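Local coordinates for sigma-c capsid protein (Avian reovirus, PDB 2VRS) that attaches avian reovirus to its host cell as a homotrimeric capsid fibre protein and induces apoptosis, this chain holding the C-terminal part of the fibre, at residues C[95-100]-C[120-125]; C[163-168]-C[198-203]; C[126-131]-C[187-192]. One frame throughout, in Å; residues are numbered along the deposited sequence.

All three contacts lie in the C-terminal beta domain of the fibre protein, within one curled antiparallel sheet, and each is part buried, part solvent-facing. Contact 3 is regular strand pairing of 128-131 with 187-191 and buries the most surface; contact 2 has a single bridge at which 163-167 crosses 198-201 steeply; contact 1 has no bridge and relies on side chains and water. The chemistry follows: backbone bonds and an aromatic face in contact 3, one backbone pair between hydrophobic and guanidinium packing in contact 2, a serine and an aspartate in contact 1. Leu122, Leu131, Ile200, Leu203, Phe165 and Phe190 form a shared interior, and Arg167 bonds to Thr192.

Contact 1 of 3, residues C[95-100]-C[120-125]; sequences SSDTID and GNLTVT
The carbonyl oxygen of Thr123 is held by two donors: Ser95 OG gives it a hydrogen bond of 2.7 Å, nearly along the C=O axis, and a water held by Ser96 N donates a second. Ser95 OG also accepts from Asp97 N at 3.1 Å, which makes an ST turn. A small hydroxyl suits this place, since with OG anti to the backbone N (chi1 -179°) it can receive a bond from its own turn while passing its proton across.

Asp97 complements it. Its OD2 takes Thr123 N at 2.9 Å through the anti lone pair, on the side away from OD1, and the bond is close to straight (163° at the hydrogen). The other oxygen, OD1, stays with Thr98 N, which meets it from above the carboxylate plane, so the two N-H groups fix the rotation of the group. A water bonded to OD2, Asn121 OD1 and Thr123 OG1 joins the three polar side chains, and Asn121 OD1 is also bound by Asn199.

Strands 98-100 and 121-124 run nearly antiparallel in the sheet of the C-terminal domain, but their axes come no nearer than 6.2 Å. Side chains and water therefore do the work of direct backbone pairing; another water spans Thr98 O and Asn121 O. The backbone groups of Asp97 and Ile99 pair instead with strand 81-92, and those of Leu122 with Ile200.

Under this polar layer, Leu122 CD1 packs 3.7 Å from Asp97 CB. It also lies 4.0 Å from Ile99 CB, and the Leu122 and Ile99 side chains cross at about a right angle. Ile99 CD1 reaches the backbone, 3.6 Å from Asn121 C. Leu122 faces inward, where Leu131 meets it.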
loop_
_atom_site.group_PDB
_atom_site.type_symbol
_atom_site.label_atom_id
_atom_site.label_comp_id
_atom_site.label_asym_id
_atom_site.label_seq_id
_atom_site.Cartn_x
_atom_site.Cartn_y
_atom_site.Cartn_z
ATOM N N SER C 95 26.189 -25.005 -15.389
ATOM C CA SER C 95 26.130 -26.076 -14.403
ATOM C C SER C 95 25.043 -27.090 -14.786
ATOM O O SER C 95 24.023 -26.719 -15.383
ATOM C CB SER C 95 25.814 -25.506 -13.011
ATOM O OG SER C 95 25.779 -26.534 -12.052
ATOM N N SER C 96 25.254 -28.358 -14.420
ATOM C CA SER C 96 24.223 -29.383 -14.544
ATOM C C SER C 96 23.826 -29.924 -13.191
ATOM O O SER C 96 23.069 -30.885 -13.101
ATOM C CB SER C 96 24.722 -30.542 -15.424
ATOM O OG SER C 96 25.018 -30.079 -16.727
ATOM N N ASP C 97 24.349 -29.298 -12.153
ATOM C CA ASP C 97 24.256 -29.811 -10.799
ATOM C C ASP C 97 23.016 -29.225 -10.089
ATOM O O ASP C 97 22.381 -28.289 -10.582
ATOM C CB ASP C 97 25.557 -29.426 -10.101
ATOM C CG ASP C 97 25.883 -30.289 -8.923
ATOM O OD1 ASP C 97 25.105 -31.216 -8.575
ATOM O OD2 ASP C 97 26.955 -30.018 -8.341
ATOM N N THR C 98 22.657 -29.802 -8.952
ATOM C CA THR C 98 21.590 -29.254 -8.108
ATOM C C THR C 98 22.188 -28.941 -6.718
ATOM O O THR C 98 23.271 -29.429 -6.364
ATOM C CB THR C 98 20.425 -30.236 -7.937
ATOM O OG1 THR C 98 20.910 -31.450 -7.363
ATOM C CG2 THR C 98 19.752 -30.584 -9.276
ATOM N N ILE C 99 21.501 -28.100 -5.944
ATOM C CA ILE C 99 21.994 -27.749 -4.629
ATOM C C ILE C 99 20.811 -27.540 -3.741
ATOM O O ILE C 99 19.828 -26.902 -4.129
ATOM C CB ILE C 99 22.969 -26.521 -4.645
ATOM C CG1 ILE C 99 23.634 -26.323 -3.246
ATOM C CG2 ILE C 99 22.253 -25.261 -5.141
ATOM C CD1 ILE C 99 24.871 -25.437 -3.288
ATOM N N ASP C 100 20.890 -28.142 -2.560
ATOM C CA ASP C 100 19.839 -28.072 -1.566
ATOM C C ASP C 100 19.960 -26.815 -0.735
ATOM O O ASP C 100 20.951 -26.612 -0.007
ATOM C CB ASP C 100 19.916 -29.296 -0.654
ATOM C CG ASP C 100 19.319 -30.542 -1.300
ATOM O OD1 ASP C 100 18.554 -30.438 -2.304
ATOM O OD2 ASP C 100 19.621 -31.641 -0.794
ATOM N N GLY C 120 26.353 -28.309 1.143
ATOM C CA GLY C 120 26.787 -28.902 -0.105
ATOM C C GLY C 120 27.233 -27.849 -1.092
ATOM O O GLY C 120 27.496 -26.689 -0.749
ATOM N N ASN C 121 27.327 -28.253 -2.347
ATOM C CA ASN C 121 28.034 -27.444 -3.302
ATOM C C ASN C 121 27.439 -27.606 -4.669
ATOM O O ASN C 121 26.514 -28.402 -4.866
ATOM C CB ASN C 121 29.483 -27.869 -3.352
ATOM C CG ASN C 121 29.634 -29.336 -3.685
ATOM O OD1 ASN C 121 29.788 -29.683 -4.852
ATOM N ND2 ASN C 121 29.553 -30.208 -2.677
ATOM N N LEU C 122 27.972 -26.821 -5.591
ATOM C CA LEU C 122 27.476 -26.815 -6.950
ATOM C C LEU C 122 28.683 -26.785 -7.852
ATOM O O LEU C 122 29.570 -25.936 -7.710
ATOM C CB LEU C 122 26.597 -25.561 -7.142
ATOM C CG LEU C 122 25.736 -25.444 -8.384
ATOM C CD1 LEU C 122 24.528 -26.349 -8.280
ATOM C CD2 LEU C 122 25.295 -23.971 -8.551
ATOM N N THR C 123 28.769 -27.754 -8.763
ATOM C CA THR C 123 29.861 -27.765 -9.717
ATOM C C THR C 123 29.467 -26.875 -10.887
ATOM O O THR C 123 28.353 -26.989 -11.399
ATOM C CB THR C 123 30.118 -29.199 -10.228
ATOM O OG1 THR C 123 30.651 -29.957 -9.144
ATOM C CG2 THR C 123 31.105 -29.183 -11.400
ATOM N N VAL C 124 30.367 -25.962 -11.241
ATOM C CA VAL C 124 30.136 -25.003 -12.326
ATOM C C VAL C 124 31.201 -25.241 -13.373
ATOM O O VAL C 124 32.260 -25.804 -13.078
ATOM C CB VAL C 124 30.160 -23.507 -11.853
ATOM C CG1 VAL C 124 28.972 -23.226 -10.915
ATOM C CG2 VAL C 124 31.489 -23.141 -11.192
ATOM N N THR C 125 30.913 -24.826 -14.601
ATOM C CA THR C 125 31.843 -25.040 -15.711
ATOM C C THR C 125 32.179 -23.776 -16.480
ATOM O O THR C 125 32.983 -23.811 -17.403
ATOM C CB THR C 125 31.299 -26.095 -16.682
ATOM O OG1 THR C 125 30.040 -25.665 -17.197
ATOM C CG2 THR C 125 31.089 -27.423 -15.966
HETATM O O HOH W 1 27.815 -29.194 -13.332
HETATM O O HOH W 2 29.035 -30.832 -6.990
HETATM O O HOH W 3 25.385 -30.733 -5.322
#

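Contact 2 of 3, residues C[163-168]-C[198-203]; sequences VSFTRD and ANIRSL
Phe165 carries Ile200 over one face of its ring: CD1 stands 4.2 Å from the centroid, 14° off the normal, a CH-pi contact. Ile200 CB and CG2 press on the same ring nearer its CD1 atom, which suits a branched side chain. The ring is brought over by its first torsion, which sets CG between the backbone N and the carbonyl carbon (chi1 50°). Beside it, Leu203 CD1 reaches the CD2 side of Phe165 obliquely and packs at 3.4 Å against Val163 CG1, closer than usual for two methyls. Phe190 of strand 185-191 touches Val163, Phe165 and Ile200.

Thr166 and Arg201 form the one bridge, an antiparallel hydrogen-bonded pair, with both side chains on the face away from Phe165. Thr166 N reaches Arg201 O at 2.8 Å, almost straight, and Arg201 N returns to Thr166 O at 3.0 Å. Arg201 then lays its guanidinium over Thr166 CG2, NH2 coming within 3.7 Å of the methyl; its long aliphatic stem and flat head suit an exposed position. Thr166 OG1 and Ser202 OG share a water.

Ala198 CB lies over one face of the Arg167 guanidinium, 3.4 Å from its NH2. Small alanine lets the flat group come close, and Arg167 NH1 donates to Thr192 O.

The strand axes make an angle of 131°, and the chain turns a corner at Ser202, which is consistent with so brief a pairing. Such a steep crossing, with aromatic and aliphatic groups inside and Thr166 and Arg201 on the outer face, fits the curled antiparallel sheet of a beta-barrel, here near the zinc ion bound through His172 and Tyr174.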
loop_
_atom_site.group_PDB
_atom_site.type_symbol
_atom_site.label_atom_id
_atom_site.label_comp_id
_atom_site.label_asym_id
_atom_site.label_seq_id
_atom_site.Cartn_x
_atom_site.Cartn_y
_atom_site.Cartn_z
ATOM N N VAL C 163 23.895 -12.638 -4.137
ATOM C CA VAL C 163 24.411 -13.984 -4.021
ATOM C C VAL C 163 25.804 -13.876 -3.401
ATOM O O VAL C 163 26.537 -12.902 -3.657
ATOM C CB VAL C 163 24.471 -14.656 -5.413
ATOM C CG1 VAL C 163 25.204 -15.965 -5.378
ATOM C CG2 VAL C 163 23.040 -14.882 -5.925
ATOM N N SER C 164 26.147 -14.873 -2.589
ATOM C CA SER C 164 27.531 -15.013 -2.109
ATOM C C SER C 164 27.881 -16.507 -2.059
ATOM O O SER C 164 26.994 -17.346 -1.954
ATOM C CB SER C 164 27.686 -14.349 -0.728
ATOM O OG SER C 164 27.275 -15.204 0.312
ATOM N N PHE C 165 29.163 -16.837 -2.203
ATOM C CA PHE C 165 29.563 -18.250 -2.066
ATOM C C PHE C 165 31.062 -18.279 -1.847
ATOM O O PHE C 165 31.774 -17.276 -2.094
ATOM C CB PHE C 165 29.199 -19.026 -3.341
ATOM C CG PHE C 165 29.667 -18.365 -4.622
ATOM C CD1 PHE C 165 30.973 -18.563 -5.108
ATOM C CD2 PHE C 165 28.816 -17.516 -5.327
ATOM C CE1 PHE C 165 31.418 -17.926 -6.279
ATOM C CE2 PHE C 165 29.243 -16.891 -6.496
ATOM C CZ PHE C 165 30.542 -17.095 -6.985
ATOM N N THR C 166 31.543 -19.479 -1.483
ATOM C CA THR C 166 32.976 -19.713 -1.349
ATOM C C THR C 166 33.467 -20.478 -2.593
ATOM O O THR C 166 32.830 -21.456 -3.026
ATOM C CB THR C 166 33.244 -20.518 -0.084
ATOM O OG1 THR C 166 32.775 -19.771 1.040
ATOM C CG2 THR C 166 34.752 -20.789 0.085
ATOM N N ARG C 167 34.582 -20.006 -3.153
ATOM C CA ARG C 167 35.293 -20.645 -4.262
ATOM C C ARG C 167 36.798 -20.510 -3.993
ATOM O O ARG C 167 37.304 -19.391 -3.820
ATOM C CB ARG C 167 34.963 -19.969 -5.589
ATOM C CG ARG C 167 35.685 -20.563 -6.803
ATOM C CD ARG C 167 35.415 -19.757 -8.056
ATOM N NE ARG C 167 36.174 -20.282 -9.193
ATOM C CZ ARG C 167 35.678 -20.638 -10.375
ATOM N NH1 ARG C 167 34.379 -20.527 -10.647
ATOM N NH2 ARG C 167 36.503 -21.094 -11.310
ATOM N N ASP C 168 37.479 -21.650 -3.934
ATOM C CA ASP C 168 38.906 -21.713 -3.563
ATOM C C ASP C 168 39.172 -20.964 -2.267
ATOM O O ASP C 168 39.972 -20.020 -2.227
ATOM C CB ASP C 168 39.789 -21.147 -4.686
ATOM C CG ASP C 168 39.580 -21.859 -6.016
ATOM O OD1 ASP C 168 39.301 -23.085 -6.026
ATOM O OD2 ASP C 168 39.707 -21.181 -7.061
ATOM N N ALA C 198 34.887 -26.060 -11.667
ATOM C CA ALA C 198 35.193 -25.612 -10.322
ATOM C C ALA C 198 33.993 -25.889 -9.466
ATOM O O ALA C 198 32.932 -26.264 -9.965
ATOM C CB ALA C 198 35.513 -24.135 -10.310
ATOM N N ASN C 199 34.178 -25.739 -8.164
ATOM C CA ASN C 199 33.139 -26.024 -7.205
ATOM C C ASN C 199 32.935 -24.782 -6.357
ATOM O O ASN C 199 33.902 -24.165 -5.904
ATOM C CB ASN C 199 33.567 -27.213 -6.331
ATOM C CG ASN C 199 32.441 -27.762 -5.492
ATOM O OD1 ASN C 199 32.456 -27.643 -4.263
ATOM N ND2 ASN C 199 31.447 -28.369 -6.150
ATOM N N ILE C 200 31.671 -24.401 -6.193
ATOM C CA ILE C 200 31.301 -23.345 -5.260
ATOM C C ILE C 200 30.425 -23.930 -4.146
ATOM O O ILE C 200 29.636 -24.852 -4.360
ATOM C CB ILE C 200 30.640 -22.117 -6.011
ATOM C CG1 ILE C 200 29.256 -22.490 -6.554
ATOM C CG2 ILE C 200 31.571 -21.585 -7.124
ATOM C CD1 ILE C 200 28.438 -21.312 -7.110
ATOM N N ARG C 201 30.597 -23.434 -2.932
ATOM C CA ARG C 201 29.852 -23.982 -1.810
ATOM C C ARG C 201 29.444 -22.841 -0.912
ATOM O O ARG C 201 29.792 -21.680 -1.181
ATOM C CB ARG C 201 30.709 -25.013 -1.041
ATOM C CG ARG C 201 31.979 -24.396 -0.431
ATOM C CD ARG C 201 32.821 -25.397 0.383
ATOM N NE ARG C 201 34.129 -24.828 0.710
ATOM C CZ ARG C 201 34.459 -24.288 1.870
ATOM N NH1 ARG C 201 33.576 -24.246 2.870
ATOM N NH2 ARG C 201 35.693 -23.809 2.027
ATOM N N SER C 202 28.678 -23.146 0.141
ATOM C CA SER C 202 28.205 -22.107 1.087
ATOM C C SER C 202 27.484 -20.981 0.330
ATOM O O SER C 202 27.733 -19.779 0.563
ATOM C CB SER C 202 29.370 -21.490 1.892
ATOM O OG SER C 202 30.050 -22.505 2.632
ATOM N N LEU C 203 26.628 -21.386 -0.597
ATOM C CA LEU C 203 25.895 -20.410 -1.412
ATOM C C LEU C 203 24.809 -19.777 -0.565
ATOM O O LEU C 203 24.102 -20.475 0.174
ATOM C CB LEU C 203 25.277 -21.109 -2.645
ATOM C CG LEU C 203 24.379 -20.299 -3.593
ATOM C CD1 LEU C 203 25.141 -19.187 -4.397
ATOM C CD2 LEU C 203 23.672 -21.299 -4.556
HETATM O O HOH W 4 28.480 -17.373 1.480
HETATM O O HOH W 5 32.802 -21.340 3.288
HETATM O O HOH W 6 36.949 -25.209 -7.452
HETATM O O HOH W 7 36.418 -24.183 -4.886
#

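Contact 3 of 3, residues C[126-131]-C[187-192]; sequences SNVVLL and TITFPT
Val129 lays CG1 over one face of the Phe190 ring, 3.7 Å from the centroid and 21° off the normal, the two side chains lying side by side. Val129 CG1 sits between the backbone N and the carbonyl carbon (chi1 63°), which turns the methyl toward the ring. Leu131 CB lies at the ring's edge, near its plane, and also touches Ile188 CG1 at 3.8 Å. This buried side is closed by Val163, Phe165, Ile200 and Leu203 of other strands, surroundings that favour branched aliphatic residues round a phenylalanine.

The opposite face, with Val128, Leu130, Thr189 and Pro191, is only partly buried, although its contacts are no longer. Here Leu130 lies alongside Thr189, its CD1 3.4 Å from OG1, and Thr187 CG2 touches Leu130 CB. Val128 CG1 meets Thr189 CG2 at 3.5 Å. Threonine fits such a place: its methyl packs while its hydroxyl tolerates water; Thr187 uses its own to bond Thr132.

Between the faces runs regular antiparallel pairing. Val129 and Phe190 exchange two backbone bonds, as do Leu131 and Ile188. Pro191 occupies a non-hydrogen-bonded pair with Val128, so its missing N-H costs no bond to strand 128-131.

At the strand end, Thr192 OG1 donates to Ser126 O at 2.7 Å, in the carbonyl plane on a lone pair, whereas Thr192 N reaches Asn127 O at 3.1 Å from well above that carbonyl's plane. Thr192 CG2 turns inward to Val129 CG1. The chemistry implies that backbone bonds hold the register, while side-chain polarity separates a buried apolar face from one suited to water.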
loop_
_atom_site.group_PDB
_atom_site.type_symbol
_atom_site.label_atom_id
_atom_site.label_comp_id
_atom_site.label_asym_id
_atom_site.label_seq_id
_atom_site.Cartn_x
_atom_site.Cartn_y
_atom_site.Cartn_z
ATOM N N SER C 126 31.599 -22.650 -16.080
ATOM C CA SER C 126 31.752 -21.422 -16.833
ATOM C C SER C 126 31.882 -20.225 -15.902
ATOM O O SER C 126 31.962 -20.401 -14.681
ATOM C CB SER C 126 30.580 -21.269 -17.809
ATOM O OG SER C 126 30.688 -20.050 -18.521
ATOM N N ASN C 127 31.946 -19.018 -16.466
ATOM C CA ASN C 127 32.092 -17.800 -15.653
ATOM C C ASN C 127 30.746 -17.221 -15.161
ATOM O O ASN C 127 30.712 -16.254 -14.401
ATOM C CB ASN C 127 32.910 -16.744 -16.394
ATOM C CG ASN C 127 32.235 -16.268 -17.669
ATOM O OD1 ASN C 127 31.410 -16.963 -18.244
ATOM N ND2 ASN C 127 32.610 -15.079 -18.124
ATOM N N VAL C 128 29.659 -17.817 -15.628
ATOM C CA VAL C 128 28.282 -17.422 -15.263
ATOM C C VAL C 128 27.483 -18.716 -15.126
ATOM O O VAL C 128 27.724 -19.677 -15.865
ATOM C CB VAL C 128 27.631 -16.514 -16.353
ATOM C CG1 VAL C 128 26.171 -16.249 -16.029
ATOM C CG2 VAL C 128 28.353 -15.179 -16.466
ATOM N N VAL C 129 26.542 -18.760 -14.185
ATOM C CA VAL C 129 25.685 -19.919 -14.006
ATOM C C VAL C 129 24.246 -19.439 -13.785
ATOM O O VAL C 129 24.032 -18.324 -13.268
ATOM C CB VAL C 129 26.154 -20.787 -12.817
ATOM C CG1 VAL C 129 26.070 -20.009 -11.483
ATOM C CG2 VAL C 129 25.377 -22.097 -12.725
ATOM N N LEU C 130 23.291 -20.279 -14.199
ATOM C CA LEU C 130 21.881 -20.056 -13.949
ATOM C C LEU C 130 21.398 -21.060 -12.907
ATOM O O LEU C 130 21.786 -22.233 -12.925
ATOM C CB LEU C 130 21.079 -20.186 -15.248
ATOM C CG LEU C 130 20.955 -18.934 -16.115
ATOM C CD1 LEU C 130 22.271 -18.290 -16.581
ATOM C CD2 LEU C 130 20.032 -19.234 -17.312
ATOM N N LEU C 131 20.548 -20.598 -12.006
ATOM C CA LEU C 131 20.025 -21.455 -10.903
ATOM C C LEU C 131 18.537 -21.234 -10.827
ATOM O O LEU C 131 18.068 -20.118 -10.633
ATOM C CB LEU C 131 20.672 -21.059 -9.582
ATOM C CG LEU C 131 20.640 -22.085 -8.458
ATOM C CD1 LEU C 131 21.320 -23.410 -8.939
ATOM C CD2 LEU C 131 21.348 -21.567 -7.162
ATOM N N THR C 187 14.446 -18.003 -12.224
ATOM C CA THR C 187 15.847 -18.365 -12.436
ATOM C C THR C 187 16.735 -17.147 -12.152
ATOM O O THR C 187 16.440 -16.032 -12.579
ATOM C CB THR C 187 16.052 -18.877 -13.881
ATOM O OG1 THR C 187 15.227 -20.042 -14.062
ATOM C CG2 THR C 187 17.522 -19.226 -14.145
ATOM N N ILE C 188 17.790 -17.367 -11.382
ATOM C CA ILE C 188 18.785 -16.337 -11.158
ATOM C C ILE C 188 20.052 -16.605 -11.981
ATOM O O ILE C 188 20.409 -17.764 -12.219
ATOM C CB ILE C 188 19.112 -16.198 -9.660
ATOM C CG1 ILE C 188 19.840 -17.425 -9.131
ATOM C CG2 ILE C 188 17.795 -15.898 -8.899
ATOM C CD1 ILE C 188 20.318 -17.269 -7.674
ATOM N N THR C 189 20.710 -15.526 -12.395
ATOM C CA THR C 189 21.945 -15.590 -13.184
ATOM C C THR C 189 23.040 -14.846 -12.409
ATOM O O THR C 189 22.837 -13.699 -11.979
ATOM C CB THR C 189 21.720 -14.883 -14.526
ATOM O OG1 THR C 189 20.698 -15.583 -15.262
ATOM C CG2 THR C 189 23.029 -14.832 -15.315
ATOM N N PHE C 190 24.191 -15.483 -12.222
ATOM C CA PHE C 190 25.267 -14.852 -11.466
ATOM C C PHE C 190 26.669 -15.326 -11.847
ATOM O O PHE C 190 26.832 -16.443 -12.362
ATOM C CB PHE C 190 24.996 -14.971 -9.946
ATOM C CG PHE C 190 24.936 -16.390 -9.421
ATOM C CD1 PHE C 190 23.729 -17.078 -9.337
ATOM C CD2 PHE C 190 26.103 -17.025 -8.937
ATOM C CE1 PHE C 190 23.684 -18.383 -8.822
ATOM C CE2 PHE C 190 26.055 -18.331 -8.448
ATOM C CZ PHE C 190 24.850 -19.000 -8.369
ATOM N N PRO C 191 27.681 -14.455 -11.637
ATOM C CA PRO C 191 29.065 -14.820 -11.887
ATOM C C PRO C 191 29.484 -15.915 -10.928
ATOM O O PRO C 191 29.046 -15.928 -9.760
ATOM C CB PRO C 191 29.847 -13.529 -11.535
ATOM C CG PRO C 191 28.844 -12.446 -11.558
ATOM C CD PRO C 191 27.567 -13.067 -11.114
ATOM N N THR C 192 30.340 -16.814 -11.412
ATOM C CA THR C 192 30.863 -17.918 -10.610
ATOM C C THR C 192 32.229 -17.642 -9.959
ATOM O O THR C 192 32.713 -18.477 -9.171
ATOM C CB THR C 192 31.043 -19.166 -11.473
ATOM O OG1 THR C 192 32.008 -18.870 -12.500
ATOM C CG2 THR C 192 29.703 -19.627 -12.075
#